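Local coordinates for protein isoaspartyl dipeptidase (Fervidobacterium islandicum, PDB 7CDH) that probably hydrolyses isoaspartyl (beta-aspartyl) dipeptides as a zinc-dependent metallopeptidase of the amidohydrolase family, consistent with a role in protein repair, at residues I268-I282 against L322-P335. Residues are numbered along the deposited sequence; the frame is centred on the assembly and turned at random.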
loop_
_atom_site.group_PDB
_atom_site.type_symbol
_atom_site.label_atom_id
_atom_site.label_comp_id
_atom_site.label_asym_id
_atom_site.label_seq_id
_atom_site.Cartn_x
_atom_site.Cartn_y
_atom_site.Cartn_z
ATOM N N ILE A 268 -8.048 -48.522 5.746
ATOM C CA ILE A 268 -9.342 -48.649 5.014
ATOM C C ILE A 268 -10.124 -49.862 5.562
ATOM O O ILE A 268 -11.388 -49.803 5.641
ATOM C CB ILE A 268 -9.080 -48.749 3.498
ATOM C CG1 ILE A 268 -8.636 -47.392 2.959
ATOM C CG2 ILE A 268 -10.292 -49.301 2.735
ATOM C CD1 ILE A 268 -8.196 -47.427 1.523
ATOM N N CYS A 269 -9.411 -50.939 5.887
ATOM C CA CYS A 269 -10.009 -52.208 6.376
ATOM C C CYS A 269 -10.575 -51.976 7.772
ATOM O O CYS A 269 -11.724 -52.369 8.011
ATOM C CB CYS A 269 -9.010 -53.357 6.334
ATOM S SG CYS A 269 -8.660 -53.870 4.630
ATOM N N GLU A 270 -9.836 -51.273 8.618
ATOM C CA GLU A 270 -10.338 -50.899 9.955
ATOM C C GLU A 270 -11.573 -50.016 9.790
ATOM O O GLU A 270 -12.524 -50.226 10.548
ATOM C CB GLU A 270 -9.269 -50.202 10.768
ATOM C CG GLU A 270 -9.730 -49.855 12.175
ATOM C CD GLU A 270 -8.616 -49.434 13.129
ATOM O OE1 GLU A 270 -7.433 -49.669 12.786
ATOM O OE2 GLU A 270 -8.935 -48.890 14.222
ATOM N N ALA A 271 -11.586 -49.066 8.847
ATOM C CA ALA A 271 -12.706 -48.103 8.765
ATOM C C ALA A 271 -13.978 -48.862 8.363
ATOM O O ALA A 271 -15.057 -48.524 8.914
ATOM C CB ALA A 271 -12.385 -46.950 7.839
ATOM N N TYR A 272 -13.854 -49.841 7.460
ATOM C CA TYR A 272 -14.957 -50.723 6.969
ATOM C C TYR A 272 -15.571 -51.563 8.111
ATOM O O TYR A 272 -16.806 -51.510 8.313
ATOM C CB TYR A 272 -14.435 -51.658 5.878
ATOM C CG TYR A 272 -15.463 -52.508 5.175
ATOM C CD1 TYR A 272 -16.547 -51.954 4.505
ATOM C CD2 TYR A 272 -15.300 -53.885 5.108
ATOM C CE1 TYR A 272 -17.461 -52.746 3.818
ATOM C CE2 TYR A 272 -16.202 -54.690 4.431
ATOM C CZ TYR A 272 -17.282 -54.120 3.786
ATOM O OH TYR A 272 -18.131 -54.952 3.127
ATOM N N GLU A 273 -14.738 -52.324 8.825
ATOM C CA GLU A 273 -15.149 -53.190 9.968
ATOM C C GLU A 273 -15.909 -52.367 11.014
ATOM O O GLU A 273 -16.808 -52.965 11.679
ATOM C CB GLU A 273 -13.944 -53.849 10.632
ATOM C CG GLU A 273 -13.385 -55.006 9.839
ATOM C CD GLU A 273 -12.001 -55.430 10.311
ATOM O OE1 GLU A 273 -11.656 -55.124 11.490
ATOM O OE2 GLU A 273 -11.264 -56.043 9.498
ATOM N N ASN A 274 -15.599 -51.064 11.131
ATOM C CA ASN A 274 -16.208 -50.164 12.140
ATOM C C ASN A 274 -17.288 -49.266 11.522
ATOM O O ASN A 274 -17.730 -48.362 12.208
ATOM C CB ASN A 274 -15.094 -49.464 12.898
ATOM C CG ASN A 274 -14.273 -50.524 13.598
ATOM O OD1 ASN A 274 -14.725 -51.096 14.590
ATOM N ND2 ASN A 274 -13.124 -50.875 13.047
ATOM N N GLY A 275 -17.761 -49.551 10.311
ATOM C CA GLY A 275 -18.835 -48.778 9.660
ATOM C C GLY A 275 -18.511 -47.296 9.445
ATOM O O GLY A 275 -19.465 -46.488 9.504
ATOM N N LEU A 276 -17.253 -46.953 9.127
ATOM C CA LEU A 276 -16.817 -45.564 8.892
ATOM C C LEU A 276 -16.182 -45.385 7.507
ATOM O O LEU A 276 -15.646 -44.309 7.236
ATOM C CB LEU A 276 -15.823 -45.212 9.994
ATOM C CG LEU A 276 -16.381 -45.210 11.408
ATOM C CD1 LEU A 276 -15.262 -44.975 12.400
ATOM C CD2 LEU A 276 -17.468 -44.173 11.590
ATOM N N LEU A 277 -16.300 -46.350 6.617
ATOM C CA LEU A 277 -15.783 -46.183 5.245
ATOM C C LEU A 277 -16.495 -45.018 4.538
ATOM O O LEU A 277 -15.946 -44.525 3.547
ATOM C CB LEU A 277 -15.945 -47.483 4.467
ATOM C CG LEU A 277 -15.100 -47.560 3.197
ATOM C CD1 LEU A 277 -13.650 -47.781 3.531
ATOM C CD2 LEU A 277 -15.587 -48.652 2.269
ATOM N N ASP A 278 -17.636 -44.545 5.014
ATOM C CA ASP A 278 -18.325 -43.385 4.376
ATOM C C ASP A 278 -17.536 -42.098 4.684
ATOM O O ASP A 278 -17.740 -41.093 3.996
ATOM C CB ASP A 278 -19.803 -43.316 4.772
ATOM C CG ASP A 278 -20.702 -44.344 4.070
ATOM O OD1 ASP A 278 -20.234 -44.989 3.104
ATOM O OD2 ASP A 278 -21.878 -44.513 4.496
ATOM N N ASN A 279 -16.607 -42.145 5.632
ATOM C CA ASN A 279 -15.959 -40.932 6.164
ATOM C C ASN A 279 -14.512 -40.912 5.685
ATOM O O ASN A 279 -13.716 -40.228 6.273
ATOM C CB ASN A 279 -16.118 -40.892 7.689
ATOM C CG ASN A 279 -17.578 -40.887 8.087
ATOM O OD1 ASN A 279 -18.262 -41.901 7.937
ATOM N ND2 ASN A 279 -18.070 -39.744 8.540
ATOM N N VAL A 280 -14.179 -41.649 4.641
ATOM C CA VAL A 280 -12.758 -41.877 4.285
ATOM C C VAL A 280 -12.587 -41.571 2.815
ATOM O O VAL A 280 -13.446 -41.985 2.046
ATOM C CB VAL A 280 -12.329 -43.308 4.622
ATOM C CG1 VAL A 280 -11.037 -43.658 3.904
ATOM C CG2 VAL A 280 -12.166 -43.449 6.117
ATOM N N THR A 281 -11.573 -40.772 2.476
ATOM C CA THR A 281 -11.151 -40.575 1.067
ATOM C C THR A 281 -9.705 -41.039 0.986
ATOM O O THR A 281 -9.080 -41.152 2.025
ATOM C CB THR A 281 -11.376 -39.138 0.567
ATOM O OG1 THR A 281 -10.486 -38.308 1.302
ATOM C CG2 THR A 281 -12.795 -38.636 0.728
ATOM N N ILE A 282 -9.236 -41.336 -0.209
ATOM C CA ILE A 282 -7.784 -41.416 -0.495
ATOM C C ILE A 282 -7.392 -40.391 -1.575
ATOM O O ILE A 282 -8.257 -39.952 -2.405
ATOM C CB ILE A 282 -7.401 -42.853 -0.885
ATOM C CG1 ILE A 282 -8.107 -43.309 -2.159
ATOM C CG2 ILE A 282 -7.651 -43.785 0.291
ATOM C CD1 ILE A 282 -7.496 -44.552 -2.772
ATOM N N LEU A 322 -12.672 -57.072 0.385
ATOM C CA LEU A 322 -13.726 -56.010 0.431
ATOM C C LEU A 322 -14.427 -55.933 -0.915
ATOM O O LEU A 322 -13.810 -56.116 -1.942
ATOM C CB LEU A 322 -13.149 -54.651 0.819
ATOM C CG LEU A 322 -12.931 -54.460 2.321
ATOM C CD1 LEU A 322 -11.679 -55.212 2.784
ATOM C CD2 LEU A 322 -12.859 -52.975 2.696
ATOM N N PRO A 323 -15.754 -55.734 -0.939
ATOM C CA PRO A 323 -16.501 -55.617 -2.193
ATOM C C PRO A 323 -16.258 -54.278 -2.922
ATOM O O PRO A 323 -16.154 -53.262 -2.295
ATOM C CB PRO A 323 -17.986 -55.756 -1.769
ATOM C CG PRO A 323 -18.029 -55.388 -0.298
ATOM C CD PRO A 323 -16.622 -55.605 0.241
ATOM N N LEU A 324 -16.192 -54.327 -4.246
ATOM C CA LEU A 324 -15.856 -53.190 -5.114
ATOM C C LEU A 324 -16.868 -52.056 -4.909
ATOM O O LEU A 324 -16.446 -50.906 -4.786
ATOM C CB LEU A 324 -15.798 -53.669 -6.565
ATOM C CG LEU A 324 -15.428 -52.578 -7.571
ATOM C CD1 LEU A 324 -14.091 -51.908 -7.198
ATOM C CD2 LEU A 324 -15.365 -53.159 -8.963
ATOM N N ALA A 325 -18.154 -52.338 -4.795
ATOM C CA ALA A 325 -19.169 -51.278 -4.579
ATOM C C ALA A 325 -18.828 -50.441 -3.336
ATOM O O ALA A 325 -19.219 -49.257 -3.277
ATOM C CB ALA A 325 -20.548 -51.868 -4.469
ATOM N N GLU A 326 -18.162 -51.038 -2.367
ATOM C CA GLU A 326 -17.848 -50.398 -1.072
ATOM C C GLU A 326 -16.512 -49.658 -1.194
ATOM O O GLU A 326 -16.453 -48.491 -0.789
ATOM C CB GLU A 326 -17.848 -51.455 0.038
ATOM C CG GLU A 326 -19.253 -51.885 0.454
ATOM C CD GLU A 326 -20.078 -50.802 1.142
ATOM O OE1 GLU A 326 -21.296 -50.694 0.840
ATOM O OE2 GLU A 326 -19.504 -50.064 1.993
ATOM N N VAL A 327 -15.477 -50.298 -1.740
ATOM C CA VAL A 327 -14.129 -49.678 -1.872
ATOM C C VAL A 327 -14.227 -48.409 -2.739
ATOM O O VAL A 327 -13.696 -47.420 -2.356
ATOM C CB VAL A 327 -13.102 -50.669 -2.409
ATOM C CG1 VAL A 327 -11.720 -50.073 -2.400
ATOM C CG2 VAL A 327 -13.098 -51.924 -1.564
ATOM N N LEU A 328 -15.015 -48.409 -3.793
ATOM C CA LEU A 328 -15.091 -47.282 -4.729
ATOM C C LEU A 328 -15.523 -45.997 -4.028
ATOM O O LEU A 328 -15.314 -44.929 -4.598
ATOM C CB LEU A 328 -16.100 -47.635 -5.813
ATOM C CG LEU A 328 -15.533 -48.486 -6.931
ATOM C CD1 LEU A 328 -16.640 -48.772 -7.943
ATOM C CD2 LEU A 328 -14.350 -47.794 -7.587
ATOM N N LYS A 329 -16.156 -46.095 -2.873
ATOM C CA LYS A 329 -16.677 -44.922 -2.148
ATOM C C LYS A 329 -15.538 -43.938 -1.888
ATOM O O LYS A 329 -15.835 -42.740 -1.863
ATOM C CB LYS A 329 -17.311 -45.334 -0.819
ATOM C CG LYS A 329 -18.643 -46.044 -0.955
ATOM C CD LYS A 329 -19.155 -46.500 0.389
ATOM C CE LYS A 329 -20.541 -47.088 0.324
ATOM N NZ LYS A 329 -21.093 -47.187 1.691
ATOM N N ILE A 330 -14.311 -44.431 -1.692
ATOM C CA ILE A 330 -13.159 -43.612 -1.216
ATOM C C ILE A 330 -12.640 -42.664 -2.316
ATOM O O ILE A 330 -11.881 -41.726 -1.993
ATOM C CB ILE A 330 -12.028 -44.508 -0.695
ATOM C CG1 ILE A 330 -11.441 -45.390 -1.787
ATOM C CG2 ILE A 330 -12.480 -45.292 0.516
ATOM C CD1 ILE A 330 -10.427 -46.377 -1.244
ATOM N N SER A 331 -12.994 -42.946 -3.558
ATOM C CA SER A 331 -12.512 -42.261 -4.773
ATOM C C SER A 331 -13.685 -41.838 -5.643
ATOM O O SER A 331 -13.421 -41.274 -6.681
ATOM C CB SER A 331 -11.551 -43.119 -5.543
ATOM O OG SER A 331 -10.410 -43.364 -4.746
ATOM N N THR A 332 -14.924 -42.005 -5.210
ATOM C CA THR A 332 -16.080 -41.569 -6.014
ATOM C C THR A 332 -17.062 -40.859 -5.082
ATOM O O THR A 332 -17.090 -39.641 -5.052
ATOM C CB THR A 332 -16.640 -42.752 -6.835
ATOM O OG1 THR A 332 -17.242 -43.778 -6.029
ATOM C CG2 THR A 332 -15.583 -43.394 -7.709
ATOM N N THR A 333 -17.850 -41.600 -4.329
ATOM C CA THR A 333 -18.959 -41.019 -3.531
ATOM C C THR A 333 -18.374 -40.050 -2.507
ATOM O O THR A 333 -18.960 -38.998 -2.363
ATOM C CB THR A 333 -19.770 -42.140 -2.862
ATOM O OG1 THR A 333 -20.128 -42.954 -3.973
ATOM C CG2 THR A 333 -20.978 -41.644 -2.099
ATOM N N ASN A 334 -17.322 -40.436 -1.771
ATOM C CA ASN A 334 -16.882 -39.668 -0.579
ATOM C C ASN A 334 -16.272 -38.322 -1.015
ATOM O O ASN A 334 -16.656 -37.279 -0.477
ATOM C CB ASN A 334 -16.005 -40.503 0.363
ATOM C CG ASN A 334 -16.742 -41.678 0.974
ATOM O OD1 ASN A 334 -17.970 -41.726 0.948
ATOM N ND2 ASN A 334 -16.006 -42.633 1.524
ATOM N N PRO A 335 -15.325 -38.265 -1.984
ATOM C CA PRO A 335 -14.799 -36.985 -2.465
ATOM C C PRO A 335 -15.896 -36.107 -3.072
ATOM O O PRO A 335 -15.950 -34.948 -2.740
ATOM C CB PRO A 335 -13.793 -37.365 -3.550
ATOM C CG PRO A 335 -13.418 -38.794 -3.224
ATOM C CD PRO A 335 -14.671 -39.401 -2.637
HETATM O O HOH W 1 -20.466 -43.261 0.908
HETATM O O HOH W 2 -9.400 -40.747 -4.662
#
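Asn334 sets its CG beside its own backbone N (chi1 -64°), which sends the amide into the turn between helix 264-273 and strand 280-283. There Asn334 ND2 donates to Val280 O at 2.7 Å and 157°, and through a more bent bond to Leu277 O at 2.8 Å. Water 1 donates to Asn334 OD1 and, weakly, to Asp278 OD1. The Lys329 chain runs extended beyond CG, and its NZ meets the syn lone pair of Asp278 OD1 at 2.8 Å. Glu326 OE2 joins this salt-bridge network through a weak bond to the same NZ.

Farther along, Ile282 N donates to Ile330 O at 3.2 Å. Ile330 CD1 packs on Ile268 CD1 and Ile282 CD1, while Ile330 CG2 touches Val280 CG1 and Leu277 CD1. Leu322 CD2 lies over one face of the Tyr272 ring, a CH-pi contact 4.0 Å from the centroid. Glu326 OE2 sits at the ring edge.

Thr281 OG1 is hydrogen-bonded to Tyr221 OH and Asp246 OD1, outside the two segments. The contact thus joins the start of strand 280-283, the last parallel strand of the TIM barrel, and the helix and turn before it, to segment 322-335. Two carboxylates share one ammonium, so their like charges are probably offset, and one buried amide ties down one carbonyl of the turn and one at the start of the strand.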